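Local coordinates for protein retinol dehydratase (Spodoptera frugiperda, PDB 1X8L) that converts retinol to anhydroretinol, probably by way of a sulfated intermediate, and here holds 4-oxoretinol together with the inactive cofactor PAP, at residues Y43-P48 and Y222-Y227; D65-S70 and V161-P166; H230-W235 and T342-P347. The protein carries 2 engineered substitutions. One frame throughout, in Å; residues are numbered along the deposited sequence.

Contact 1: Y43-P48 and Y222-Y227; sequences YMVYRP and YTLTPY
Met44 meets the loop 222-227 with both of its backbone polar atoms. Its N donates to Thr225 O at 3.0 Å, while Met44 O receives the N-H of Leu224 at 2.7 Å. These bonds fasten the loop to one edge of strand 43-46; on the other edge Val45 pairs with Val36 of strand 35-38. The loop itself is a type II beta turn from Tyr222 to Thr225, in which Leu224 takes a positive phi of 69°. Tyr222 O is gripped twice, by Thr225 N (3.1 Å) and by Thr225 OG1 (2.7 Å); the threonine hydroxyl reaches back because chi1 of 64° sets it between the backbone N and the carbonyl carbon. Apolar Met44 lays CB against the same Tyr222 O at 3.3 Å. Tyr43 brings the edge of its ring to Leu224 O and rests CD2 near CD of Pro226, whose preceding peptide is cis and which sits at the N-cap position of helix 227-235; the Tyr43 hydroxyl hydrogen-bonds Glu233. At the far end one water joins Tyr46 OH (2.5 Å), Tyr222 OH (2.8 Å) and Thr223 OG1 (2.6 Å), and Thr223 OG1 also bonds Tyr35 OH. Backbone pairing, a side-chain hydroxyl and a shared water thus satisfy these polar groups, which implies a loop fixed in place by directional bonds as much as by apolar contact.

Contact 2: D65-S70 and V161-P166; sequences DVFVAS and VKTHLP. With OXR (4-oxoretinol), chain E.
His164 swings its CG beside the backbone N (chi1 -60°), and chi2 of -54° then turns ND1 toward Ser70 and NE2 toward the ligand. Lys162, with CG opposite its N and the chain fully extended, sends NZ to the same ligand oxygen, O1. His164 ND1 donates to Ser70 O at 2.8 Å, the oxygen lying in the ring plane; a weak second bond runs to Ser70 OG, which is held more firmly by Thr76. The 4-oxoretinol hydroxyl O1 accepts from Lys162 NZ at 2.6 Å and shares a bond with His164 NE2 at 2.9 Å. A phenylalanine in place of His164 would probably leave Ser70 O without its side-chain donor and the ligand hydroxyl held by Lys162 but no longer by the ring. Behind this polar end, strands 66-70 and 161-163 run parallel, their axes 4.8 Å apart, with regular bonds such as Val161 N to Val66 O (2.8 Å). Branched Val161 sets CB over the centre of the Phe67 ring, a CH-pi contact of 3.8 Å to the centroid. Parallel strand 66-70, leading through a loop into helix 76-87 beside a strand whose end supplies pocket residues, fits the P-loop-like core of sulfotransferases, where that loop binds the cofactor's 5'-phosphate.

Contact 3: H230-W235 and T342-P347; sequences HVKEAW and TDLRYP
Trp235 and Leu344 join the last turn of helix 227-235 to the C-terminal tail that follows helix 325-339, where the tail packs on a helix flanking the parallel sheet of the sulfotransferase alpha/beta fold. The tight part is apolar. Leu344 sets CD1 over the six-membered ring of Trp235, 3.7 Å from its centroid, in a CH-pi contact; the indole offers a broad flat face, and the branched leucine can use it with one methyl while its other, CD2, lies 4.1 Å from Val231 CG1. Trp235 is placed for this by its first torsion, CG opposite the backbone N at -175°, which sends the ring out toward the tail. Phe245 of strand 243-247 meets the same indole edge-to-face. Next to this cluster the hydroxyl of Tyr346 comes up to Val231, OH to CG1 3.9 Å, and finds its polar partner in Tyr227. At the transition Lys232 passes Thr342 crosswise, NZ 3.9 Å from CG2, and donates to the carbonyl O of Asn338. The solvent side is looser. Exposed Arg345 points away from the helix and instead braces the tail, NH1 donating to both Thr342 O and Leu344 O at 3.0 Å each. On this exposed side Asp343 takes the indole N-H: Trp235 NE1 donates to Asp343 OD1 at 3.1 Å (163° at the hydrogen), meeting that oxygen from above a carboxylate plane turned 75° from the ring.

Overall arrangement
The three contacts lie 16 to 19 Å apart, centre to centre, and helix 227-235 links them. Contact 1 leads into its start, and contact 3 uses its last two turns. Contact 2 meets it through His164 O and His230 NE2, a probable hydrogen bond of 2.7 Å, while Tyr227 OH lies 2.8 Å from Tyr346 OH between contacts 1 and 3. Leu224 CG of contact 1 also packs on His164 O at 3.5 Å. Of the three, contact 2 alone touches 4-oxoretinol, and the side chain of Ser70 is about 4 Å from the bound PAP. The side chain of Tyr46 in contact 1 stands about 8 Å from 4-oxoretinol. The side chain of Val231 in contact 3 is about 12 Å from the bound PAP.

Contact 1: Y43-P48 and Y222-Y227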
# COMPACT_ATOMS: atom_id res chain seq x y z
N TYR A 43 8.89 -20.16 2.34
CA TYR A 43 7.50 -20.45 2.68
C TYR A 43 6.96 -19.51 3.74
O TYR A 43 7.57 -19.35 4.78
CB TYR A 43 7.31 -21.91 3.14
CG TYR A 43 7.40 -22.93 2.00
CD1 TYR A 43 8.48 -23.79 1.88
CD2 TYR A 43 6.41 -22.97 1.01
CE1 TYR A 43 8.56 -24.72 0.83
CE2 TYR A 43 6.47 -23.87 -0.03
CZ TYR A 43 7.55 -24.74 -0.13
OH TYR A 43 7.56 -25.64 -1.16
N MET A 44 5.78 -18.93 3.48
CA MET A 44 5.09 -18.04 4.42
C MET A 44 4.38 -18.80 5.53
O MET A 44 3.40 -19.46 5.30
CB MET A 44 4.09 -17.16 3.67
CG MET A 44 4.73 -16.26 2.60
SD MET A 44 5.66 -14.82 3.26
CE MET A 44 4.35 -13.79 3.72
N VAL A 45 4.86 -18.70 6.74
CA VAL A 45 4.16 -19.27 7.89
C VAL A 45 3.80 -18.17 8.87
O VAL A 45 4.52 -17.18 9.00
CB VAL A 45 4.99 -20.34 8.57
CG1 VAL A 45 5.35 -21.48 7.55
CG2 VAL A 45 6.23 -19.78 9.22
N TYR A 46 2.66 -18.32 9.54
CA TYR A 46 2.33 -17.38 10.58
C TYR A 46 3.32 -17.62 11.72
O TYR A 46 3.69 -18.77 11.99
CB TYR A 46 0.88 -17.54 11.08
CG TYR A 46 -0.24 -17.06 10.12
CD1 TYR A 46 -1.03 -17.98 9.44
CD2 TYR A 46 -0.55 -15.70 9.96
CE1 TYR A 46 -2.06 -17.59 8.60
CE2 TYR A 46 -1.59 -15.29 9.10
CZ TYR A 46 -2.36 -16.27 8.45
OH TYR A 46 -3.41 -15.95 7.62
N ARG A 47 3.74 -16.56 12.39
CA ARG A 47 4.83 -16.65 13.37
C ARG A 47 4.73 -17.79 14.40
O ARG A 47 5.71 -18.49 14.63
CB ARG A 47 4.99 -15.33 14.09
CG ARG A 47 6.13 -15.30 15.07
CD ARG A 47 6.35 -13.94 15.65
NE ARG A 47 7.61 -13.41 15.17
CZ ARG A 47 7.75 -12.64 14.10
NH1 ARG A 47 6.72 -12.26 13.35
NH2 ARG A 47 8.94 -12.26 13.77
N PRO A 48 3.56 -18.01 14.99
CA PRO A 48 3.42 -19.09 15.97
C PRO A 48 3.82 -20.47 15.44
O PRO A 48 4.07 -21.35 16.24
CB PRO A 48 1.93 -19.02 16.36
CG PRO A 48 1.53 -17.63 16.05
CD PRO A 48 2.30 -17.27 14.80
N TYR A 222 1.41 -14.81 0.48
CA TYR A 222 0.29 -15.28 1.27
C TYR A 222 0.67 -16.64 1.89
O TYR A 222 1.64 -17.28 1.46
CB TYR A 222 -0.99 -15.37 0.42
CG TYR A 222 -2.24 -15.64 1.27
CD1 TYR A 222 -2.67 -14.71 2.21
CD2 TYR A 222 -2.95 -16.82 1.15
CE1 TYR A 222 -3.80 -14.96 2.99
CE2 TYR A 222 -4.05 -17.08 1.94
CZ TYR A 222 -4.48 -16.14 2.86
OH TYR A 222 -5.57 -16.40 3.67
N THR A 223 -0.10 -17.02 2.90
CA THR A 223 0.06 -18.21 3.70
C THR A 223 0.48 -19.44 2.91
O THR A 223 -0.24 -19.89 2.03
CB THR A 223 -1.29 -18.53 4.39
OG1 THR A 223 -1.72 -17.41 5.17
CG2 THR A 223 -1.14 -19.67 5.36
N LEU A 224 1.68 -19.92 3.22
CA LEU A 224 2.23 -21.18 2.76
C LEU A 224 2.56 -21.22 1.25
O LEU A 224 2.77 -22.31 0.70
CB LEU A 224 1.31 -22.35 3.16
CG LEU A 224 1.63 -23.26 4.34
CD1 LEU A 224 3.05 -23.07 5.03
CD2 LEU A 224 0.56 -23.17 5.33
N THR A 225 2.59 -20.05 0.60
CA THR A 225 3.23 -19.91 -0.72
C THR A 225 4.74 -19.77 -0.46
O THR A 225 5.09 -19.61 0.69
CB THR A 225 2.65 -18.72 -1.52
OG1 THR A 225 2.92 -17.47 -0.86
CG2 THR A 225 1.12 -18.81 -1.62
N PRO A 226 5.64 -19.80 -1.46
CA PRO A 226 5.31 -19.84 -2.90
C PRO A 226 4.45 -21.04 -3.39
O PRO A 226 4.73 -22.23 -3.12
CB PRO A 226 6.70 -19.85 -3.58
CG PRO A 226 7.65 -19.16 -2.56
CD PRO A 226 7.09 -19.65 -1.22
N TYR A 227 3.36 -20.71 -4.09
CA TYR A 227 2.43 -21.74 -4.57
C TYR A 227 3.11 -22.91 -5.36
O TYR A 227 2.88 -24.06 -5.10
CB TYR A 227 1.30 -21.10 -5.42
CG TYR A 227 0.49 -22.12 -6.14
CD1 TYR A 227 -0.63 -22.71 -5.55
CD2 TYR A 227 0.88 -22.57 -7.39
CE1 TYR A 227 -1.33 -23.68 -6.21
CE2 TYR A 227 0.16 -23.52 -8.06
CZ TYR A 227 -0.93 -24.09 -7.45
OH TYR A 227 -1.61 -25.07 -8.13
O HOH W 1 -4.26 -17.52 5.87

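Contact 2: D65-S70 and V161-P166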
# COMPACT_ATOMS: atom_id res chain seq x y z
N ASP A 65 -1.28 -44.31 9.47
CA ASP A 65 -1.54 -42.87 9.18
C ASP A 65 -1.92 -42.63 7.72
O ASP A 65 -1.29 -43.14 6.80
CB ASP A 65 -0.31 -42.00 9.41
CG ASP A 65 0.08 -41.85 10.86
OD1 ASP A 65 -0.63 -42.28 11.79
OD2 ASP A 65 1.17 -41.31 11.14
N VAL A 66 -2.96 -41.85 7.50
CA VAL A 66 -3.24 -41.33 6.17
C VAL A 66 -3.31 -39.80 6.21
O VAL A 66 -3.94 -39.23 7.08
CB VAL A 66 -4.53 -41.91 5.61
CG1 VAL A 66 -5.72 -41.62 6.56
CG2 VAL A 66 -4.81 -41.37 4.23
N PHE A 67 -2.66 -39.17 5.25
CA PHE A 67 -2.58 -37.70 5.13
C PHE A 67 -3.30 -37.26 3.87
O PHE A 67 -3.21 -37.92 2.84
CB PHE A 67 -1.14 -37.24 4.98
CG PHE A 67 -0.36 -37.20 6.28
CD1 PHE A 67 -0.02 -38.35 6.94
CD2 PHE A 67 0.07 -35.98 6.81
CE1 PHE A 67 0.72 -38.31 8.15
CE2 PHE A 67 0.80 -35.93 7.99
CZ PHE A 67 1.14 -37.10 8.65
N VAL A 68 -4.03 -36.14 3.98
CA VAL A 68 -4.57 -35.40 2.87
C VAL A 68 -3.91 -34.03 2.93
O VAL A 68 -4.06 -33.27 3.90
CB VAL A 68 -6.12 -35.30 2.96
CG1 VAL A 68 -6.68 -34.50 1.81
CG2 VAL A 68 -6.73 -36.68 2.97
N ALA A 69 -3.11 -33.74 1.90
CA ALA A 69 -2.28 -32.54 1.83
C ALA A 69 -2.62 -31.75 0.57
O ALA A 69 -3.10 -32.32 -0.39
CB ALA A 69 -0.84 -32.92 1.81
N SER A 70 -2.41 -30.44 0.62
CA SER A 70 -2.69 -29.54 -0.48
C SER A 70 -2.23 -28.15 -0.11
O SER A 70 -2.20 -27.80 1.07
CB SER A 70 -4.19 -29.40 -0.74
OG SER A 70 -4.84 -28.85 0.39
N VAL A 161 -4.97 -37.34 8.88
CA VAL A 161 -4.32 -36.04 9.05
C VAL A 161 -4.59 -35.11 7.88
O VAL A 161 -4.49 -35.52 6.75
CB VAL A 161 -2.80 -36.20 9.25
CG1 VAL A 161 -2.17 -34.87 9.61
CG2 VAL A 161 -2.52 -37.23 10.32
N LYS A 162 -4.90 -33.84 8.19
CA LYS A 162 -5.02 -32.76 7.20
C LYS A 162 -3.94 -31.71 7.39
O LYS A 162 -3.72 -31.23 8.50
CB LYS A 162 -6.40 -32.07 7.31
CG LYS A 162 -6.57 -30.75 6.49
CD LYS A 162 -7.76 -29.95 7.04
CE LYS A 162 -7.78 -28.54 6.53
NZ LYS A 162 -9.10 -27.92 6.75
N THR A 163 -3.27 -31.33 6.30
CA THR A 163 -2.25 -30.30 6.38
C THR A 163 -2.12 -29.52 5.07
O THR A 163 -2.24 -30.04 4.00
CB THR A 163 -0.91 -30.95 6.78
OG1 THR A 163 0.07 -29.96 7.07
CG2 THR A 163 -0.31 -31.74 5.64
N HIS A 164 -1.86 -28.24 5.18
CA HIS A 164 -1.40 -27.46 4.06
C HIS A 164 0.12 -27.25 4.03
O HIS A 164 0.62 -26.45 3.27
CB HIS A 164 -2.15 -26.13 4.04
CG HIS A 164 -3.62 -26.34 3.92
ND1 HIS A 164 -4.17 -27.08 2.90
CD2 HIS A 164 -4.64 -25.98 4.73
CE1 HIS A 164 -5.48 -27.14 3.08
NE2 HIS A 164 -5.79 -26.46 4.17
N LEU A 165 0.85 -27.98 4.86
CA LEU A 165 2.30 -27.85 4.89
C LEU A 165 2.95 -28.52 3.68
O LEU A 165 2.53 -29.62 3.27
CB LEU A 165 2.87 -28.50 6.16
CG LEU A 165 2.47 -27.92 7.50
CD1 LEU A 165 3.00 -28.83 8.58
CD2 LEU A 165 3.02 -26.54 7.64
N PRO A 166 3.97 -27.88 3.12
CA PRO A 166 4.77 -28.53 2.08
C PRO A 166 5.59 -29.70 2.63
O PRO A 166 5.89 -29.79 3.85
CB PRO A 166 5.70 -27.41 1.59
CG PRO A 166 5.76 -26.43 2.69
CD PRO A 166 4.47 -26.52 3.42
O2 OXR E . -9.92 -14.61 13.58
C4 OXR E . -9.88 -15.65 14.21
C3 OXR E . -9.85 -15.52 15.70
C2 OXR E . -9.81 -16.82 16.47
C1 OXR E . -9.78 -18.16 15.72
C17 OXR E . -11.01 -18.96 16.16
C16 OXR E . -8.47 -18.90 16.07
C5 OXR E . -9.86 -16.94 13.53
C18 OXR E . -9.89 -16.85 12.03
C6 OXR E . -9.80 -18.11 14.20
C7 OXR E . -9.78 -19.48 13.60
C8 OXR E . -9.63 -19.83 12.33
C9 OXR E . -9.63 -21.26 11.89
C19 OXR E . -9.83 -22.45 12.80
C10 OXR E . -9.49 -21.42 10.57
C11 OXR E . -9.53 -22.70 9.90
C12 OXR E . -9.52 -22.66 8.57
C13 OXR E . -9.56 -23.88 7.75
C20 OXR E . -9.89 -25.21 8.37
C14 OXR E . -9.31 -23.76 6.44
C15 OXR E . -9.31 -24.96 5.49
O1 OXR E . -8.15 -25.78 5.63

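Contact 3: H230-W235 and T342-P347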
# COMPACT_ATOMS: atom_id res chain seq x y z
N HIS A 230 5.42 -25.42 -3.48
CA HIS A 230 4.55 -26.31 -2.73
C HIS A 230 4.04 -27.46 -3.61
O HIS A 230 4.17 -28.61 -3.24
CB HIS A 230 3.38 -25.49 -2.18
CG HIS A 230 2.61 -26.13 -1.06
ND1 HIS A 230 1.97 -27.35 -1.18
CD2 HIS A 230 2.30 -25.66 0.16
CE1 HIS A 230 1.32 -27.61 -0.06
NE2 HIS A 230 1.49 -26.60 0.77
N VAL A 231 3.53 -27.14 -4.81
CA VAL A 231 3.04 -28.17 -5.72
C VAL A 231 4.19 -29.04 -6.26
O VAL A 231 4.07 -30.26 -6.34
CB VAL A 231 2.20 -27.56 -6.88
CG1 VAL A 231 2.03 -28.55 -8.01
CG2 VAL A 231 0.87 -27.09 -6.34
N LYS A 232 5.29 -28.40 -6.64
CA LYS A 232 6.41 -29.12 -7.23
C LYS A 232 7.05 -30.13 -6.28
O LYS A 232 7.59 -31.12 -6.73
CB LYS A 232 7.46 -28.14 -7.76
CG LYS A 232 7.03 -27.46 -9.08
CD LYS A 232 8.18 -26.73 -9.70
CE LYS A 232 7.74 -25.82 -10.83
NZ LYS A 232 8.89 -25.06 -11.40
N GLU A 233 6.96 -29.91 -4.97
CA GLU A 233 7.51 -30.87 -4.01
C GLU A 233 6.73 -32.17 -4.04
O GLU A 233 7.31 -33.23 -4.05
CB GLU A 233 7.50 -30.31 -2.59
CG GLU A 233 8.60 -29.30 -2.31
CD GLU A 233 8.64 -28.89 -0.86
OE1 GLU A 233 8.13 -29.66 -0.06
OE2 GLU A 233 9.15 -27.81 -0.52
N ALA A 234 5.40 -32.07 -4.07
CA ALA A 234 4.56 -33.28 -4.15
C ALA A 234 4.66 -33.98 -5.49
O ALA A 234 4.69 -35.20 -5.54
CB ALA A 234 3.07 -32.93 -3.83
N TRP A 235 4.63 -33.18 -6.57
CA TRP A 235 4.77 -33.63 -7.94
C TRP A 235 6.02 -34.50 -8.10
O TRP A 235 5.94 -35.56 -8.72
CB TRP A 235 4.83 -32.41 -8.88
CG TRP A 235 4.85 -32.73 -10.33
CD1 TRP A 235 5.92 -32.60 -11.18
CD2 TRP A 235 3.77 -33.23 -11.13
NE1 TRP A 235 5.56 -32.99 -12.45
CE2 TRP A 235 4.24 -33.37 -12.45
CE3 TRP A 235 2.45 -33.59 -10.86
CZ2 TRP A 235 3.44 -33.87 -13.49
CZ3 TRP A 235 1.63 -34.05 -11.91
CH2 TRP A 235 2.14 -34.18 -13.20
N THR A 342 9.92 -28.33 -16.57
CA THR A 342 9.25 -29.41 -15.85
C THR A 342 8.16 -30.07 -16.72
O THR A 342 7.65 -29.47 -17.66
CB THR A 342 8.59 -28.95 -14.51
OG1 THR A 342 7.55 -27.99 -14.78
CG2 THR A 342 9.56 -28.18 -13.62
N ASP A 343 7.80 -31.31 -16.36
CA ASP A 343 6.68 -31.99 -16.98
C ASP A 343 5.35 -31.71 -16.29
O ASP A 343 4.32 -32.29 -16.66
CB ASP A 343 6.93 -33.52 -17.14
CG ASP A 343 7.18 -34.24 -15.84
OD1 ASP A 343 7.44 -33.60 -14.80
OD2 ASP A 343 7.18 -35.48 -15.79
N LEU A 344 5.36 -30.82 -15.30
CA LEU A 344 4.12 -30.44 -14.60
C LEU A 344 3.11 -29.81 -15.58
O LEU A 344 3.42 -28.86 -16.27
CB LEU A 344 4.41 -29.49 -13.44
CG LEU A 344 3.20 -28.93 -12.67
CD1 LEU A 344 2.48 -30.02 -11.99
CD2 LEU A 344 3.67 -27.88 -11.68
N ARG A 345 1.94 -30.40 -15.68
CA ARG A 345 0.87 -29.83 -16.49
C ARG A 345 -0.45 -29.95 -15.72
O ARG A 345 -0.65 -30.91 -14.99
CB ARG A 345 0.74 -30.53 -17.85
CG ARG A 345 1.99 -30.51 -18.77
CD ARG A 345 2.22 -29.18 -19.51
NE ARG A 345 3.35 -29.28 -20.43
CZ ARG A 345 4.63 -29.12 -20.09
NH1 ARG A 345 4.98 -28.82 -18.84
NH2 ARG A 345 5.58 -29.26 -21.02
N TYR A 346 -1.32 -28.98 -15.93
CA TYR A 346 -2.64 -28.94 -15.31
C TYR A 346 -3.64 -29.42 -16.38
O TYR A 346 -3.50 -29.10 -17.55
CB TYR A 346 -2.95 -27.51 -14.81
CG TYR A 346 -2.17 -27.11 -13.56
CD1 TYR A 346 -0.82 -26.76 -13.63
CD2 TYR A 346 -2.78 -27.10 -12.31
CE1 TYR A 346 -0.12 -26.43 -12.50
CE2 TYR A 346 -2.07 -26.78 -11.16
CZ TYR A 346 -0.75 -26.44 -11.26
OH TYR A 346 -0.04 -26.10 -10.14
N PRO A 347 -4.65 -30.19 -15.98
CA PRO A 347 -5.56 -30.83 -16.94
C PRO A 347 -6.41 -29.87 -17.75
O PRO A 347 -6.62 -30.08 -18.95
CB PRO A 347 -6.49 -31.66 -16.04
CG PRO A 347 -5.86 -31.68 -14.68
CD PRO A 347 -5.04 -30.46 -14.58